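Local coordinates for ribosomal RNA processing protein 6 (Trypanosoma brucei brucei, PDB 4NLC) that probably degrades and trims RNA from the 3' end as a 3'-5' exoribonuclease associated with the exosome, acting in ribosomal RNA processing, at residues 89-101 with 218-230. The protein carries 1 engineered substitution. Residues are numbered along the deposited sequence; the frame is centred on the assembly and turned at random.
Sequences NETEIAVDLEHHD and YAQQDTHFLLYVY
Ala94 and Thr223 mark where the backbones come closest, with 5.6 Å from CA to CA. Strand 92-100 and helix 218-224 run in roughly opposed directions, at 140°, and they diverge toward Glu98 and Ala219, whose CA atoms are 7.9 Å apart. Further along, helix 226-230 carries the second segment back to the level of Glu92, at the start of the strand.

The small side chain of Ala94 lets the helices come in close: its CB meets CB of Leu226 at 3.6 Å, with the branched end of Leu227 alongside. Leu227 reaches over the strand backbone with CD2, near the carbonyl carbon of Ile93, and also packs against CG of Glu92. The CG2 of Thr223 lies against CB of Asp96 at 3.7 Å, while its OG1 hydrogen-bonds Ser115 on the adjacent strand 108-115.

Asp96 and Glu98, two apart on the strand, and Tyr218 and Asp222, four apart on the helix, match the first and last signature motifs of the DEDDY exonucleases, in the exonuclease domain of this catalytic core, whose fold is RNase H-like. In relatives the acidic residues of these motifs hold two divalent metal ions.

Asp96 swings its carboxylate away from its own backbone N (chi1 -165°), which brings OD2 within 3.1 Å of Asp222 OD2. Glu98, bent at chi2, directs OE2 to 3.0 Å from that same Asp222 OD2, the two carboxylate planes being 36° apart. These are acceptor-to-acceptor approaches, consistent with an arrangement made for cations. Glu98 OE2 also sits at the edge of the Tyr218 ring, 3.6 Å from CE1. A water bridges the pair: it donates to Glu98 OE1 at 2.8 Å and hydrogen-bonds Tyr218 OH, lying in the ring plane.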
loop_
_atom_site.group_PDB
_atom_site.type_symbol
_atom_site.label_atom_id
_atom_site.label_comp_id
_atom_site.label_asym_id
_atom_site.label_seq_id
_atom_site.Cartn_x
_atom_site.Cartn_y
_atom_site.Cartn_z
ATOM N N ASN A 89 9.125 -0.683 24.375
ATOM C CA ASN A 89 8.655 -1.028 25.724
ATOM C C ASN A 89 7.224 -1.626 25.727
ATOM O O ASN A 89 6.657 -1.866 26.801
ATOM C CB ASN A 89 8.732 0.184 26.656
ATOM C CG ASN A 89 10.105 0.456 27.200
ATOM O OD1 ASN A 89 10.861 -0.454 27.561
ATOM N ND2 ASN A 89 10.447 1.728 27.300
ATOM N N GLU A 90 6.644 -1.861 24.525
ATOM C CA GLU A 90 5.297 -2.431 24.357
ATOM C C GLU A 90 5.360 -3.905 23.950
ATOM O O GLU A 90 6.347 -4.346 23.368
ATOM C CB GLU A 90 4.506 -1.632 23.303
ATOM C CG GLU A 90 4.471 -0.123 23.537
ATOM C CD GLU A 90 3.767 0.362 24.796
ATOM O OE1 GLU A 90 4.150 1.440 25.302
ATOM O OE2 GLU A 90 2.833 -0.320 25.274
ATOM N N THR A 91 4.326 -4.670 24.270
ATOM C CA THR A 91 4.240 -6.093 23.891
ATOM C C THR A 91 3.320 -6.266 22.666
ATOM O O THR A 91 3.304 -7.326 22.039
ATOM C CB THR A 91 3.804 -6.957 25.087
ATOM O OG1 THR A 91 2.585 -6.437 25.611
ATOM C CG2 THR A 91 4.872 -7.026 26.182
ATOM N N GLU A 92 2.549 -5.226 22.344
ATOM C CA GLU A 92 1.659 -5.175 21.198
ATOM C C GLU A 92 1.367 -3.741 20.785
ATOM O O GLU A 92 1.131 -2.877 21.635
ATOM C CB GLU A 92 0.366 -6.011 21.354
ATOM C CG GLU A 92 -0.652 -5.499 22.355
ATOM C CD GLU A 92 -0.376 -5.833 23.803
ATOM O OE1 GLU A 92 0.243 -6.891 24.068
ATOM O OE2 GLU A 92 -0.753 -5.014 24.674
ATOM N N ILE A 93 1.407 -3.494 19.462
ATOM C CA ILE A 93 1.148 -2.169 18.883
ATOM C C ILE A 93 0.230 -2.366 17.717
ATOM O O ILE A 93 0.283 -3.432 17.093
ATOM C CB ILE A 93 2.450 -1.408 18.468
ATOM C CG1 ILE A 93 3.127 -2.042 17.209
ATOM C CG2 ILE A 93 3.446 -1.246 19.649
ATOM C CD1 ILE A 93 4.391 -1.301 16.661
ATOM N N ALA A 94 -0.608 -1.345 17.414
ATOM C CA ALA A 94 -1.557 -1.373 16.289
ATOM C C ALA A 94 -0.982 -0.476 15.224
ATOM O O ALA A 94 -0.546 0.635 15.532
ATOM C CB ALA A 94 -2.917 -0.862 16.724
ATOM N N VAL A 95 -0.922 -0.977 13.982
ATOM C CA VAL A 95 -0.345 -0.256 12.866
ATOM C C VAL A 95 -1.322 -0.211 11.677
ATOM O O VAL A 95 -2.063 -1.168 11.421
ATOM C CB VAL A 95 1.049 -0.839 12.445
ATOM C CG1 VAL A 95 1.753 0.066 11.418
ATOM C CG2 VAL A 95 1.970 -1.098 13.651
ATOM N N ASP A 96 -1.291 0.906 10.943
ATOM C CA ASP A 96 -1.993 1.120 9.684
ATOM C C ASP A 96 -1.172 2.087 8.803
ATOM O O ASP A 96 -0.254 2.755 9.281
ATOM C CB ASP A 96 -3.452 1.582 9.873
ATOM C CG ASP A 96 -4.326 1.467 8.618
ATOM O OD1 ASP A 96 -3.987 0.645 7.717
ATOM O OD2 ASP A 96 -5.351 2.189 8.540
ATOM N N LEU A 97 -1.477 2.126 7.515
ATOM C CA LEU A 97 -0.764 2.980 6.576
ATOM C C LEU A 97 -1.758 3.684 5.675
ATOM O O LEU A 97 -2.806 3.114 5.366
ATOM C CB LEU A 97 0.145 2.109 5.666
ATOM C CG LEU A 97 1.267 1.236 6.250
ATOM C CD1 LEU A 97 1.944 0.433 5.143
ATOM C CD2 LEU A 97 2.335 2.060 6.899
ATOM N N GLU A 98 -1.409 4.893 5.196
ATOM C CA GLU A 98 -2.171 5.574 4.136
ATOM C C GLU A 98 -1.243 5.599 2.909
ATOM O O GLU A 98 -0.010 5.602 3.056
ATOM C CB GLU A 98 -2.702 6.952 4.534
ATOM C CG GLU A 98 -3.602 6.938 5.765
ATOM C CD GLU A 98 -4.872 6.107 5.697
ATOM O OE1 GLU A 98 -5.345 5.815 4.576
ATOM O OE2 GLU A 98 -5.406 5.761 6.775
ATOM N N HIS A 99 -1.809 5.537 1.718
ATOM C CA HIS A 99 -1.029 5.359 0.479
ATOM C C HIS A 99 -1.521 6.252 -0.683
ATOM O O HIS A 99 -2.627 6.793 -0.627
ATOM C CB HIS A 99 -1.145 3.849 0.115
ATOM C CG HIS A 99 -0.314 3.345 -1.025
ATOM N ND1 HIS A 99 -0.847 3.205 -2.292
ATOM C CD2 HIS A 99 0.938 2.833 -1.023
ATOM C CE1 HIS A 99 0.117 2.688 -3.039
ATOM N NE2 HIS A 99 1.214 2.461 -2.326
ATOM N N HIS A 100 -0.685 6.422 -1.716
ATOM C CA HIS A 100 -1.026 7.183 -2.912
ATOM C C HIS A 100 -0.678 6.362 -4.157
ATOM O O HIS A 100 0.439 5.878 -4.283
ATOM C CB HIS A 100 -0.331 8.570 -2.952
ATOM C CG HIS A 100 -0.729 9.360 -4.173
ATOM N ND1 HIS A 100 -1.961 10.005 -4.248
ATOM C CD2 HIS A 100 -0.104 9.481 -5.367
ATOM C CE1 HIS A 100 -2.017 10.539 -5.460
ATOM N NE2 HIS A 100 -0.924 10.253 -6.170
ATOM N N ASP A 101 -1.598 6.269 -5.097
ATOM C CA ASP A 101 -1.353 5.471 -6.286
ATOM C C ASP A 101 -1.614 6.179 -7.599
ATOM O O ASP A 101 -1.189 5.650 -8.616
ATOM C CB ASP A 101 -2.147 4.134 -6.227
ATOM C CG ASP A 101 -3.655 4.240 -6.055
ATOM O OD1 ASP A 101 -4.274 5.080 -6.738
ATOM O OD2 ASP A 101 -4.222 3.436 -5.286
ATOM N N TYR A 218 -9.122 11.098 11.163
ATOM C CA TYR A 218 -9.319 9.870 10.385
ATOM C C TYR A 218 -8.153 8.896 10.565
ATOM O O TYR A 218 -8.379 7.699 10.774
ATOM C CB TYR A 218 -9.491 10.171 8.876
ATOM C CG TYR A 218 -9.707 8.919 8.043
ATOM C CD1 TYR A 218 -8.629 8.212 7.517
ATOM C CD2 TYR A 218 -10.988 8.425 7.810
ATOM C CE1 TYR A 218 -8.820 7.041 6.786
ATOM C CE2 TYR A 218 -11.192 7.280 7.047
ATOM C CZ TYR A 218 -10.107 6.588 6.540
ATOM O OH TYR A 218 -10.324 5.446 5.808
ATOM N N ALA A 219 -6.914 9.398 10.407
ATOM C CA ALA A 219 -5.690 8.597 10.521
ATOM C C ALA A 219 -5.532 7.985 11.931
ATOM O O ALA A 219 -5.304 6.780 12.074
ATOM C CB ALA A 219 -4.478 9.451 10.164
ATOM N N GLN A 220 -5.704 8.815 12.962
ATOM C CA GLN A 220 -5.644 8.397 14.351
ATOM C C GLN A 220 -6.678 7.279 14.682
ATOM O O GLN A 220 -6.323 6.309 15.362
ATOM C CB GLN A 220 -5.872 9.622 15.253
ATOM C CG GLN A 220 -5.911 9.283 16.733
ATOM C CD GLN A 220 -6.358 10.439 17.597
ATOM O OE1 GLN A 220 -7.090 11.344 17.166
ATOM N NE2 GLN A 220 -5.921 10.428 18.846
ATOM N N GLN A 221 -7.935 7.427 14.210
ATOM C CA GLN A 221 -9.019 6.496 14.531
ATOM C C GLN A 221 -8.900 5.123 13.861
ATOM O O GLN A 221 -9.515 4.179 14.356
ATOM C CB GLN A 221 -10.381 7.132 14.263
ATOM C CG GLN A 221 -10.856 7.980 15.431
ATOM C CD GLN A 221 -12.069 8.789 15.089
ATOM O OE1 GLN A 221 -13.076 8.270 14.617
ATOM N NE2 GLN A 221 -11.994 10.088 15.312
ATOM N N ASP A 222 -8.059 4.987 12.807
ATOM C CA ASP A 222 -7.810 3.714 12.139
ATOM C C ASP A 222 -6.989 2.758 13.032
ATOM O O ASP A 222 -7.101 1.543 12.852
ATOM C CB ASP A 222 -7.101 3.927 10.785
ATOM C CG ASP A 222 -8.005 4.215 9.595
ATOM O OD1 ASP A 222 -9.252 4.200 9.766
ATOM O OD2 ASP A 222 -7.471 4.443 8.492
ATOM N N THR A 223 -6.195 3.294 14.017
ATOM C CA THR A 223 -5.423 2.437 14.924
ATOM C C THR A 223 -5.871 2.520 16.383
ATOM O O THR A 223 -5.631 1.588 17.147
ATOM C CB THR A 223 -3.920 2.726 14.822
ATOM O OG1 THR A 223 -3.656 4.093 15.168
ATOM C CG2 THR A 223 -3.344 2.374 13.475
ATOM N N HIS A 224 -6.444 3.663 16.790
ATOM C CA HIS A 224 -6.884 3.962 18.164
ATOM C C HIS A 224 -7.710 2.847 18.853
ATOM O O HIS A 224 -7.509 2.592 20.049
ATOM C CB HIS A 224 -7.648 5.284 18.175
ATOM C CG HIS A 224 -8.122 5.682 19.534
ATOM N ND1 HIS A 224 -7.315 6.388 20.395
ATOM C CD2 HIS A 224 -9.308 5.433 20.141
ATOM C CE1 HIS A 224 -8.027 6.550 21.498
ATOM N NE2 HIS A 224 -9.231 5.978 21.393
ATOM N N PHE A 225 -8.578 2.149 18.094
ATOM C CA PHE A 225 -9.425 1.091 18.668
ATOM C C PHE A 225 -8.921 -0.341 18.392
ATOM O O PHE A 225 -9.508 -1.304 18.896
ATOM C CB PHE A 225 -10.884 1.232 18.168
ATOM C CG PHE A 225 -11.451 2.637 18.203
ATOM C CD1 PHE A 225 -12.084 3.123 19.341
ATOM C CD2 PHE A 225 -11.401 3.452 17.081
ATOM C CE1 PHE A 225 -12.633 4.404 19.361
ATOM C CE2 PHE A 225 -11.906 4.750 17.122
ATOM C CZ PHE A 225 -12.556 5.201 18.244
ATOM N N LEU A 226 -7.862 -0.471 17.587
ATOM C CA LEU A 226 -7.376 -1.744 17.104
ATOM C C LEU A 226 -6.825 -2.679 18.185
ATOM O O LEU A 226 -7.032 -3.891 18.080
ATOM C CB LEU A 226 -6.370 -1.552 15.958
ATOM C CG LEU A 226 -6.152 -2.766 15.012
ATOM C CD1 LEU A 226 -7.491 -3.376 14.546
ATOM C CD2 LEU A 226 -5.327 -2.370 13.790
ATOM N N LEU A 227 -6.169 -2.160 19.226
ATOM C CA LEU A 227 -5.681 -3.073 20.274
ATOM C C LEU A 227 -6.806 -3.638 21.132
ATOM O O LEU A 227 -6.699 -4.775 21.552
ATOM C CB LEU A 227 -4.579 -2.461 21.130
ATOM C CG LEU A 227 -3.273 -2.145 20.409
ATOM C CD1 LEU A 227 -2.347 -1.378 21.325
ATOM C CD2 LEU A 227 -2.626 -3.393 19.847
ATOM N N TYR A 228 -7.898 -2.880 21.343
ATOM C CA TYR A 228 -9.080 -3.391 22.074
ATOM C C TYR A 228 -9.741 -4.462 21.232
ATOM O O TYR A 228 -10.124 -5.491 21.769
ATOM C CB TYR A 228 -10.092 -2.287 22.398
ATOM C CG TYR A 228 -11.385 -2.793 23.025
ATOM C CD1 TYR A 228 -11.421 -3.223 24.351
ATOM C CD2 TYR A 228 -12.575 -2.811 22.303
ATOM C CE1 TYR A 228 -12.607 -3.662 24.943
ATOM C CE2 TYR A 228 -13.769 -3.261 22.880
ATOM C CZ TYR A 228 -13.779 -3.676 24.204
ATOM O OH TYR A 228 -14.948 -4.095 24.788
ATOM N N VAL A 229 -9.886 -4.208 19.917
ATOM C CA VAL A 229 -10.470 -5.134 18.929
ATOM C C VAL A 229 -9.657 -6.427 18.962
ATOM O O VAL A 229 -10.223 -7.519 19.042
ATOM C CB VAL A 229 -10.532 -4.474 17.510
ATOM C CG1 VAL A 229 -10.689 -5.509 16.396
ATOM C CG2 VAL A 229 -11.657 -3.440 17.446
ATOM N N TYR A 230 -8.323 -6.284 18.974
ATOM C CA TYR A 230 -7.370 -7.389 19.063
ATOM C C TYR A 230 -7.668 -8.272 20.315
ATOM O O TYR A 230 -7.798 -9.484 20.186
ATOM C CB TYR A 230 -5.925 -6.822 19.090
ATOM C CG TYR A 230 -4.854 -7.826 19.454
ATOM C CD1 TYR A 230 -4.590 -8.924 18.632
ATOM C CD2 TYR A 230 -4.040 -7.634 20.566
ATOM C CE1 TYR A 230 -3.558 -9.818 18.922
ATOM C CE2 TYR A 230 -2.998 -8.519 20.866
ATOM C CZ TYR A 230 -2.767 -9.614 20.042
ATOM O OH TYR A 230 -1.791 -10.529 20.349
HETATM O O HOH W 1 -7.790 4.582 4.969
#